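Metallophosphoesterase TT1561-like domain-containing protein (Aquifex aeolicus, PDB 2YVT) is of unknown function but belongs to the calcineurin-like metallophosphoesterase superfamily, whose members typically hydrolyse phosphate esters with bound metal ions. Local coordinates at residues Phe14-Asp19 with Asn41-Glu46; Arg60-Lys65 with Glu150-Lys155; Leu211-Ala216 with Gly229-Val234. All coordinates share one frame; numbering follows the deposited sequence.

Overall arrangement
Interactions 1 and 3 are mostly buried, while interaction 2 lies at the surface. Interaction 1 joins two loops that follow adjacent parallel strands of one sheet, and backbone amides and one carboxylate do the work. Interaction 2 joins a loop between helices to a loop before a short strand, through a salt bridge and a packed phenyl ring. Helix 65-86 touches both; the nearest atoms of interactions 1 and 2 are about 5 Å apart. Interaction 3 belongs to the other sheet. Its centre is about 27 Å from that of interaction 1 and about 33 Å from that of interaction 2. It pairs parallel strands through regular backbone bonds, with side chains and waters at one end.

Interaction 1 of 3, residues Phe14-Asp19 with Asn41-Glu46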
loop_
_atom_site.group_PDB
_atom_site.type_symbol
_atom_site.label_atom_id
_atom_site.label_comp_id
_atom_site.label_asym_id
_atom_site.label_seq_id
_atom_site.Cartn_x
_atom_site.Cartn_y
_atom_site.Cartn_z
ATOM N N PHE A 14 5.326 -6.585 -1.303
ATOM C CA PHE A 14 6.769 -6.736 -1.512
ATOM C C PHE A 14 7.316 -7.882 -0.653
ATOM O O PHE A 14 8.114 -8.695 -1.136
ATOM C CB PHE A 14 7.492 -5.414 -1.224
ATOM C CG PHE A 14 8.976 -5.529 -1.253
ATOM C CD1 PHE A 14 9.643 -5.691 -2.463
ATOM C CD2 PHE A 14 9.715 -5.478 -0.070
ATOM C CE1 PHE A 14 11.030 -5.814 -2.489
ATOM C CE2 PHE A 14 11.102 -5.606 -0.085
ATOM C CZ PHE A 14 11.759 -5.773 -1.297
ATOM N N LYS A 15 6.878 -7.936 0.608
ATOM C CA LYS A 15 7.156 -9.057 1.524
ATOM C C LYS A 15 8.631 -9.474 1.512
ATOM O O LYS A 15 8.972 -10.657 1.412
ATOM C CB LYS A 15 6.237 -10.255 1.231
ATOM C CG LYS A 15 4.797 -10.049 1.681
ATOM C CD LYS A 15 3.917 -11.264 1.399
ATOM C CE LYS A 15 2.470 -11.001 1.803
ATOM N NZ LYS A 15 1.632 -12.251 1.844
ATOM N N GLU A 16 9.499 -8.473 1.605
ATOM C CA GLU A 16 10.949 -8.681 1.725
ATOM C C GLU A 16 11.585 -9.424 0.532
ATOM O O GLU A 16 12.619 -10.088 0.685
ATOM C CB GLU A 16 11.276 -9.375 3.055
ATOM C CG GLU A 16 10.667 -8.670 4.258
ATOM C CD GLU A 16 11.006 -9.309 5.586
ATOM O OE1 GLU A 16 11.954 -10.140 5.665
ATOM O OE2 GLU A 16 10.298 -8.970 6.558
ATOM N N ARG A 17 10.977 -9.298 -0.647
ATOM C CA ARG A 17 11.478 -9.976 -1.848
ATOM C C ARG A 17 12.536 -9.158 -2.587
ATOM O O ARG A 17 12.379 -8.764 -3.751
ATOM C CB ARG A 17 10.333 -10.456 -2.758
ATOM C CG ARG A 17 9.431 -11.519 -2.091
ATOM C CD ARG A 17 10.228 -12.760 -1.625
ATOM N NE ARG A 17 10.864 -13.416 -2.767
ATOM C CZ ARG A 17 10.236 -14.278 -3.568
ATOM N NH1 ARG A 17 8.972 -14.618 -3.324
ATOM N NH2 ARG A 17 10.871 -14.809 -4.601
ATOM N N PHE A 18 13.633 -8.906 -1.887
ATOM C CA PHE A 18 14.740 -8.164 -2.476
ATOM C C PHE A 18 15.299 -8.888 -3.698
ATOM O O PHE A 18 15.802 -8.238 -4.622
ATOM C CB PHE A 18 15.846 -7.919 -1.444
ATOM C CG PHE A 18 15.375 -7.162 -0.233
ATOM C CD1 PHE A 18 15.275 -5.774 -0.272
ATOM C CD2 PHE A 18 15.007 -7.832 0.932
ATOM C CE1 PHE A 18 14.821 -5.062 0.824
ATOM C CE2 PHE A 18 14.552 -7.122 2.050
ATOM C CZ PHE A 18 14.468 -5.734 1.993
ATOM N N ASP A 19 15.190 -10.223 -3.696
ATOM C CA ASP A 19 15.658 -11.052 -4.815
ATOM C C ASP A 19 14.946 -10.725 -6.126
ATOM O O ASP A 19 15.474 -11.002 -7.201
ATOM C CB ASP A 19 15.495 -12.550 -4.499
ATOM C CG ASP A 19 14.045 -12.949 -4.225
ATOM O OD1 ASP A 19 13.407 -12.331 -3.346
ATOM O OD2 ASP A 19 13.553 -13.907 -4.868
ATOM N N ASN A 41 2.131 -5.474 1.931
ATOM C CA ASN A 41 3.128 -5.489 2.985
ATOM C C ASN A 41 4.558 -5.391 2.503
ATOM O O ASN A 41 4.957 -6.083 1.559
ATOM C CB ASN A 41 2.966 -6.781 3.772
ATOM C CG ASN A 41 1.585 -6.902 4.354
ATOM O OD1 ASN A 41 0.763 -7.770 3.958
ATOM N ND2 ASN A 41 1.282 -5.996 5.250
ATOM N N ILE A 42 5.322 -4.528 3.167
ATOM C CA ILE A 42 6.767 -4.453 2.951
ATOM C C ILE A 42 7.450 -5.586 3.715
ATOM O O ILE A 42 8.271 -6.317 3.156
ATOM C CB ILE A 42 7.341 -3.089 3.379
ATOM C CG1 ILE A 42 6.739 -1.980 2.512
ATOM C CG2 ILE A 42 8.873 -3.096 3.275
ATOM C CD1 ILE A 42 6.730 -0.619 3.145
ATOM N N LEU A 43 7.083 -5.724 4.985
ATOM C CA LEU A 43 7.630 -6.757 5.871
ATOM C C LEU A 43 6.780 -8.016 5.926
ATOM O O LEU A 43 5.590 -7.997 5.609
ATOM C CB LEU A 43 7.724 -6.212 7.295
ATOM C CG LEU A 43 8.585 -4.971 7.506
ATOM C CD1 LEU A 43 8.536 -4.556 8.969
ATOM C CD2 LEU A 43 10.026 -5.218 7.047
ATOM N N LYS A 44 7.412 -9.110 6.342
ATOM C CA LYS A 44 6.681 -10.301 6.748
ATOM C C LYS A 44 6.174 -10.095 8.181
ATOM O O LYS A 44 4.966 -10.062 8.412
ATOM C CB LYS A 44 7.565 -11.537 6.650
ATOM C CG LYS A 44 8.058 -11.854 5.250
ATOM C CD LYS A 44 8.396 -13.339 5.171
ATOM C CE LYS A 44 9.790 -13.575 4.670
ATOM N NZ LYS A 44 10.119 -15.028 4.799
ATOM N N ASN A 45 7.108 -9.948 9.129
ATOM C CA ASN A 45 6.807 -9.532 10.505
ATOM C C ASN A 45 5.796 -10.455 11.185
ATOM O O ASN A 45 4.870 -10.002 11.866
ATOM C CB ASN A 45 6.305 -8.074 10.505
ATOM C CG ASN A 45 6.737 -7.285 11.739
ATOM O OD1 ASN A 45 7.497 -7.764 12.588
ATOM N ND2 ASN A 45 6.265 -6.041 11.821
ATOM N N GLU A 46 5.987 -11.761 10.997
ATOM C CA GLU A 46 5.000 -12.756 11.413
ATOM C C GLU A 46 4.837 -12.861 12.926
ATOM O O GLU A 46 3.721 -13.041 13.422
ATOM C CB GLU A 46 5.370 -14.122 10.833
ATOM C CG GLU A 46 5.271 -14.187 9.319
ATOM C CD GLU A 46 5.586 -15.567 8.767
ATOM O OE1 GLU A 46 5.137 -16.572 9.369
ATOM O OE2 GLU A 46 6.283 -15.641 7.725
#
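Lys-15 and Glu-16 turn their backbone amides to the loop 41-46, and each finds a carbonyl there. Lys-15 N donates to Asn-41 O at 2.8 Å, fairly straight at 165°. Glu-16 N donates to Ile-42 O at 2.9 Å in a more bent hydrogen bond (131°). A type I' turn from Phe-14 to Arg-17 presents these two amides in succession. One edge of the Phe-14 ring borders the same carbonyl, with CD2 3.6 Å from Ile-42 O.

The return bond comes from Lys-44 N, which donates to Glu-16 OE2 at 2.9 Å and 174°. It meets the oxygen from above the carboxylate plane. The glutamate chain is extended beyond CG, which brings its end to the backbone of Leu-43 and Lys-44. Tyr-73 OH bonds to the same OE2, so two partners hold it, and Asn-45 N bonds to that hydroxyl. Ile-42 N and Leu-43 N are satisfied by the carboxylate of Asp-100.

Such loops usually carry metal ligands in this superfamily, though no metal lies at this contact. The two loops follow adjacent parallel strands, 7-12 and 35-39, and lead into helices 21-31 and 46-57. Helix 65-86 packs against them through Phe-81 and Thr-77.

Interaction 2 of 3, residues Arg60-Lys65 with Glu150-Lys155; sequences REPNRK and EDFVLK
The Phe-152 ring points its outer end at the loop 60-65. At its edge, near the ring plane, lies the carbonyl of Asn-63, with CE1 3.5 Å from Asn-63 O. Pro-62 packs on the same end, its CB 3.5 Å from Phe-152 CE2. The guanidinium of Arg-64 is not stacked on this ring, because the two planes are nearly perpendicular. Arg-64 meets the ring with its CA, 4.0 Å from Phe-152 CZ, and with CG just behind. Away from this loop the phenyl meets Glu-51 and Tyr-52 of helix 46-57 and Ile-67 of helix 65-86.

The guanidinium has Asp-151 at its edge. Arg-64 NH1 donates to Asp-151 OD2 at 2.7 Å and 155°, forming a salt bridge. Arg-64 NH2 adds a weak bond to the same OD2 at 3.3 Å. Both nitrogens thus share one oxygen, and NH1 comes from its anti side. The guanidinium and carboxylate planes are 73° apart, so this is not a flat two-to-two pairing. A bend in the arginine chain (chi3 68°) brings NH1 to Asp-151 OD2.

Each loop is also braced from within. Asn-63 OD1 accepts from Lys-65 N at 3.0 Å, a capping bond at the start of helix 65-86. Glu-149 OE2 accepts from the backbone amides of Asp-151 and Phe-152.

The contact therefore pairs a buried phenyl with an outer salt bridge. The ring supplies packing between the loops, and the ion pair adds a directed link beside it, probably weakened by solvent.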
loop_
_atom_site.group_PDB
_atom_site.type_symbol
_atom_site.label_atom_id
_atom_site.label_comp_id
_atom_site.label_asym_id
_atom_site.label_seq_id
_atom_site.Cartn_x
_atom_site.Cartn_y
_atom_site.Cartn_z
ATOM N N ARG A 60 -5.845 -11.685 26.647
ATOM C CA ARG A 60 -4.738 -11.302 27.521
ATOM C C ARG A 60 -4.005 -10.104 26.925
ATOM O O ARG A 60 -4.153 -9.801 25.734
ATOM C CB ARG A 60 -3.770 -12.467 27.740
ATOM C CG ARG A 60 -3.148 -13.005 26.456
ATOM C CD ARG A 60 -2.127 -14.105 26.744
ATOM N NE ARG A 60 -1.518 -14.604 25.511
ATOM C CZ ARG A 60 -0.577 -13.957 24.822
ATOM N NH1 ARG A 60 -0.121 -12.779 25.246
ATOM N NH2 ARG A 60 -0.088 -14.482 23.707
ATOM N N GLU A 61 -3.218 -9.437 27.762
ATOM C CA GLU A 61 -2.492 -8.241 27.353
ATOM C C GLU A 61 -1.375 -8.611 26.379
ATOM O O GLU A 61 -0.498 -9.393 26.726
ATOM C CB GLU A 61 -1.918 -7.527 28.584
ATOM C CG GLU A 61 -1.249 -6.186 28.279
ATOM C CD GLU A 61 -2.236 -5.143 27.785
ATOM O OE1 GLU A 61 -3.294 -4.959 28.430
ATOM O OE2 GLU A 61 -1.956 -4.512 26.749
ATOM N N PRO A 62 -1.411 -8.064 25.145
ATOM C CA PRO A 62 -0.333 -8.371 24.203
ATOM C C PRO A 62 1.053 -8.119 24.788
ATOM O O PRO A 62 1.276 -7.110 25.467
ATOM C CB PRO A 62 -0.616 -7.433 23.025
ATOM C CG PRO A 62 -2.067 -7.205 23.091
ATOM C CD PRO A 62 -2.412 -7.162 24.549
ATOM N N ASN A 63 1.963 -9.054 24.543
ATOM C CA ASN A 63 3.293 -9.016 25.135
ATOM C C ASN A 63 4.231 -8.143 24.309
ATOM O O ASN A 63 4.706 -8.557 23.245
ATOM C CB ASN A 63 3.827 -10.446 25.267
ATOM C CG ASN A 63 5.200 -10.515 25.900
ATOM O OD1 ASN A 63 5.758 -9.509 26.360
ATOM N ND2 ASN A 63 5.765 -11.723 25.923
ATOM N N ARG A 64 4.493 -6.931 24.803
ATOM C CA ARG A 64 5.328 -5.975 24.085
ATOM C C ARG A 64 6.798 -6.395 23.985
ATOM O O ARG A 64 7.555 -5.821 23.208
ATOM C CB ARG A 64 5.180 -4.568 24.674
ATOM C CG ARG A 64 3.784 -3.991 24.495
ATOM C CD ARG A 64 3.720 -2.525 24.917
ATOM N NE ARG A 64 4.488 -1.670 24.019
ATOM C CZ ARG A 64 4.025 -1.173 22.871
ATOM N NH1 ARG A 64 2.786 -1.437 22.472
ATOM N NH2 ARG A 64 4.806 -0.402 22.126
ATOM N N LYS A 65 7.195 -7.409 24.759
ATOM C CA LYS A 65 8.536 -7.979 24.613
ATOM C C LYS A 65 8.734 -8.530 23.200
ATOM O O LYS A 65 9.836 -8.475 22.668
ATOM C CB LYS A 65 8.794 -9.075 25.653
ATOM C CG LYS A 65 8.791 -8.585 27.084
ATOM C CD LYS A 65 9.357 -9.649 28.015
ATOM C CE LYS A 65 9.404 -9.157 29.452
ATOM N NZ LYS A 65 10.448 -8.113 29.660
ATOM N N GLU A 150 -1.733 -0.154 16.022
ATOM C CA GLU A 150 -0.619 0.386 15.250
ATOM C C GLU A 150 0.746 -0.138 15.660
ATOM O O GLU A 150 1.738 0.219 15.043
ATOM C CB GLU A 150 -0.610 1.916 15.288
ATOM C CG GLU A 150 -1.853 2.565 14.710
ATOM C CD GLU A 150 -1.773 4.076 14.720
ATOM O OE1 GLU A 150 -1.573 4.674 15.808
ATOM O OE2 GLU A 150 -1.904 4.671 13.636
ATOM N N ASP A 151 0.803 -0.969 16.703
ATOM C CA ASP A 151 2.092 -1.446 17.204
ATOM C C ASP A 151 2.477 -2.849 16.720
ATOM O O ASP A 151 3.563 -3.037 16.192
ATOM C CB ASP A 151 2.136 -1.365 18.735
ATOM C CG ASP A 151 2.112 0.068 19.246
ATOM O OD1 ASP A 151 2.219 1.005 18.435
ATOM O OD2 ASP A 151 1.988 0.264 20.469
ATOM N N PHE A 152 1.606 -3.832 16.925
ATOM C CA PHE A 152 1.910 -5.203 16.507
ATOM C C PHE A 152 1.584 -5.405 15.042
ATOM O O PHE A 152 2.215 -6.215 14.365
ATOM C CB PHE A 152 1.122 -6.207 17.340
ATOM C CG PHE A 152 1.576 -6.288 18.763
ATOM C CD1 PHE A 152 2.489 -7.265 19.158
ATOM C CD2 PHE A 152 1.085 -5.394 19.715
ATOM C CE1 PHE A 152 2.920 -7.335 20.485
ATOM C CE2 PHE A 152 1.509 -5.460 21.044
ATOM C CZ PHE A 152 2.424 -6.434 21.428
ATOM N N VAL A 153 0.577 -4.661 14.583
ATOM C CA VAL A 153 0.086 -4.686 13.206
ATOM C C VAL A 153 -0.519 -3.311 12.953
ATOM O O VAL A 153 -0.707 -2.540 13.900
ATOM C CB VAL A 153 -1.014 -5.775 12.969
ATOM C CG1 VAL A 153 -0.404 -7.177 12.887
ATOM C CG2 VAL A 153 -2.129 -5.700 14.020
ATOM N N LEU A 154 -0.835 -3.005 11.695
ATOM C CA LEU A 154 -1.593 -1.797 11.371
ATOM C C LEU A 154 -3.017 -2.181 10.991
ATOM O O LEU A 154 -3.249 -2.770 9.934
ATOM C CB LEU A 154 -0.960 -1.021 10.209
ATOM C CG LEU A 154 0.487 -0.563 10.299
ATOM C CD1 LEU A 154 0.749 0.422 9.154
ATOM C CD2 LEU A 154 0.748 0.068 11.659
ATOM N N LYS A 155 -3.957 -1.854 11.870
ATOM C CA LYS A 155 -5.387 -2.064 11.620
ATOM C C LYS A 155 -6.140 -0.799 12.015
ATOM O O LYS A 155 -5.846 -0.191 13.046
ATOM C CB LYS A 155 -5.928 -3.248 12.435
ATOM C CG LYS A 155 -5.310 -4.600 12.109
ATOM C CD LYS A 155 -6.153 -5.709 12.748
ATOM C CE LYS A 155 -5.662 -7.092 12.386
ATOM N NZ LYS A 155 -6.495 -8.145 13.038
#

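Interaction 3 of 3, residues Leu211-Ala216 with Gly229-Val234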
loop_
_atom_site.group_PDB
_atom_site.type_symbol
_atom_site.label_atom_id
_atom_site.label_comp_id
_atom_site.label_asym_id
_atom_site.label_seq_id
_atom_site.Cartn_x
_atom_site.Cartn_y
_atom_site.Cartn_z
ATOM N N LEU A 211 -15.209 9.718 -1.417
ATOM C CA LEU A 211 -14.160 10.536 -2.029
ATOM C C LEU A 211 -14.251 10.630 -3.549
ATOM O O LEU A 211 -13.724 11.575 -4.148
ATOM C CB LEU A 211 -12.774 9.999 -1.643
ATOM C CG LEU A 211 -12.390 10.036 -0.161
ATOM C CD1 LEU A 211 -10.911 9.699 -0.015
ATOM C CD2 LEU A 211 -12.706 11.381 0.475
ATOM N N ASN A 212 -14.885 9.631 -4.163
ATOM C CA ASN A 212 -15.023 9.537 -5.620
ATOM C C ASN A 212 -13.705 9.750 -6.378
ATOM O O ASN A 212 -13.613 10.616 -7.259
ATOM C CB ASN A 212 -16.111 10.495 -6.124
ATOM C CG ASN A 212 -16.513 10.212 -7.554
ATOM O OD1 ASN A 212 -16.704 9.055 -7.941
ATOM N ND2 ASN A 212 -16.653 11.268 -8.351
ATOM N N PRO A 213 -12.668 8.963 -6.035
ATOM C CA PRO A 213 -11.386 9.165 -6.698
ATOM C C PRO A 213 -11.424 8.659 -8.135
ATOM O O PRO A 213 -12.254 7.814 -8.479
ATOM C CB PRO A 213 -10.419 8.310 -5.872
ATOM C CG PRO A 213 -11.268 7.264 -5.241
ATOM C CD PRO A 213 -12.631 7.856 -5.058
ATOM N N GLU A 214 -10.534 9.175 -8.972
ATOM C CA GLU A 214 -10.450 8.693 -10.355
ATOM C C GLU A 214 -9.926 7.261 -10.405
ATOM O O GLU A 214 -10.437 6.424 -11.149
ATOM C CB GLU A 214 -9.528 9.588 -11.167
ATOM C CG GLU A 214 -9.600 9.335 -12.661
ATOM C CD GLU A 214 -8.710 10.269 -13.443
ATOM O OE1 GLU A 214 -8.624 11.454 -13.072
ATOM O OE2 GLU A 214 -8.089 9.820 -14.420
ATOM N N VAL A 215 -8.897 7.000 -9.604
ATOM C CA VAL A 215 -8.216 5.708 -9.591
ATOM C C VAL A 215 -7.922 5.334 -8.143
ATOM O O VAL A 215 -7.606 6.196 -7.310
ATOM C CB VAL A 215 -6.883 5.759 -10.389
ATOM C CG1 VAL A 215 -6.130 4.425 -10.323
ATOM C CG2 VAL A 215 -7.131 6.164 -11.843
ATOM N N ALA A 216 -8.062 4.051 -7.839
ATOM C CA ALA A 216 -7.611 3.520 -6.561
ATOM C C ALA A 216 -6.669 2.350 -6.818
ATOM O O ALA A 216 -7.003 1.435 -7.568
ATOM C CB ALA A 216 -8.799 3.090 -5.698
ATOM N N GLY A 229 -18.104 1.902 -8.041
ATOM C CA GLY A 229 -18.751 3.199 -8.233
ATOM C C GLY A 229 -18.260 3.754 -9.558
ATOM O O GLY A 229 -18.390 3.095 -10.591
ATOM N N ASN A 230 -17.654 4.938 -9.514
ATOM C CA ASN A 230 -17.082 5.584 -10.702
ATOM C C ASN A 230 -15.551 5.463 -10.768
ATOM O O ASN A 230 -14.911 5.979 -11.687
ATOM C CB ASN A 230 -17.484 7.063 -10.737
ATOM C CG ASN A 230 -18.950 7.280 -10.386
ATOM O OD1 ASN A 230 -19.846 6.733 -11.031
ATOM N ND2 ASN A 230 -19.198 8.075 -9.350
ATOM N N THR A 231 -14.978 4.775 -9.786
ATOM C CA THR A 231 -13.530 4.686 -9.620
ATOM C C THR A 231 -12.952 3.440 -10.280
ATOM O O THR A 231 -13.466 2.341 -10.078
ATOM C CB THR A 231 -13.196 4.638 -8.120
ATOM O OG1 THR A 231 -13.711 5.810 -7.482
ATOM C CG2 THR A 231 -11.682 4.524 -7.860
ATOM N N ILE A 232 -11.874 3.611 -11.047
ATOM C CA ILE A 232 -11.115 2.465 -11.555
ATOM C C ILE A 232 -10.229 1.962 -10.426
ATOM O O ILE A 232 -9.347 2.689 -9.948
ATOM C CB ILE A 232 -10.211 2.822 -12.756
ATOM C CG1 ILE A 232 -11.038 3.374 -13.921
ATOM C CG2 ILE A 232 -9.369 1.600 -13.189
ATOM C CD1 ILE A 232 -10.200 3.979 -15.002
ATOM N N VAL A 233 -10.481 0.731 -9.992
ATOM C CA VAL A 233 -9.714 0.121 -8.914
ATOM C C VAL A 233 -8.760 -0.909 -9.513
ATOM O O VAL A 233 -9.175 -1.775 -10.294
ATOM C CB VAL A 233 -10.630 -0.524 -7.854
ATOM C CG1 VAL A 233 -9.804 -1.118 -6.711
ATOM C CG2 VAL A 233 -11.629 0.514 -7.315
ATOM N N VAL A 234 -7.483 -0.792 -9.155
ATOM C CA VAL A 234 -6.447 -1.668 -9.690
ATOM C C VAL A 234 -5.728 -2.368 -8.546
ATOM O O VAL A 234 -5.136 -1.711 -7.685
ATOM C CB VAL A 234 -5.406 -0.868 -10.524
ATOM C CG1 VAL A 234 -4.341 -1.799 -11.096
ATOM C CG2 VAL A 234 -6.095 -0.101 -11.651
HETATM O O HOH W 1 -16.557 6.332 -7.251
HETATM O O HOH W 2 -12.554 6.986 -12.821
#
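Backbone bonds join Glu-214 to Ile-232 and run on in parallel register. Ile-232 N donates to Glu-214 O at 3.2 Å. Ala-216 N donates to Ile-232 O at 2.8 Å, and Val-234 N to Ala-216 O at 2.8 Å. Val-215 CA adds a C-H...O contact to Ile-232 O.

Side-chain bonds add to the pairing where the strands begin. Thr-231 OG1 donates to Pro-213 O at 2.7 Å. Asn-230 ND2 donates to Asn-212 OD1 at 3.0 Å, from above the carbonyl plane, with the two amides nearly perpendicular.

Two waters bridge the segments: one joins Asn-212 OD1, Asn-230 N and Thr-231 OG1, the other Glu-214 O and Asn-230 O.

Apolar contact is modest. The Thr-231 chi1 of -59° puts OG1 beside the backbone N and leaves CG2 3.9 Å from Ala-216 CB. A valine here lacks the hydroxyl, and Pro-213 O would probably be left without this donor and the first water with one partner fewer.

Strand 175-180 flanks 215-218 on its other edge. Val-215 and Val-234 meet strand 243-248 of the other sheet, consistent with the superfamily's two-sheet fold. The chemistry is routine inside the sheet, while at the strands' N-terminal ends polar side chains and water replace regular backbone bonds.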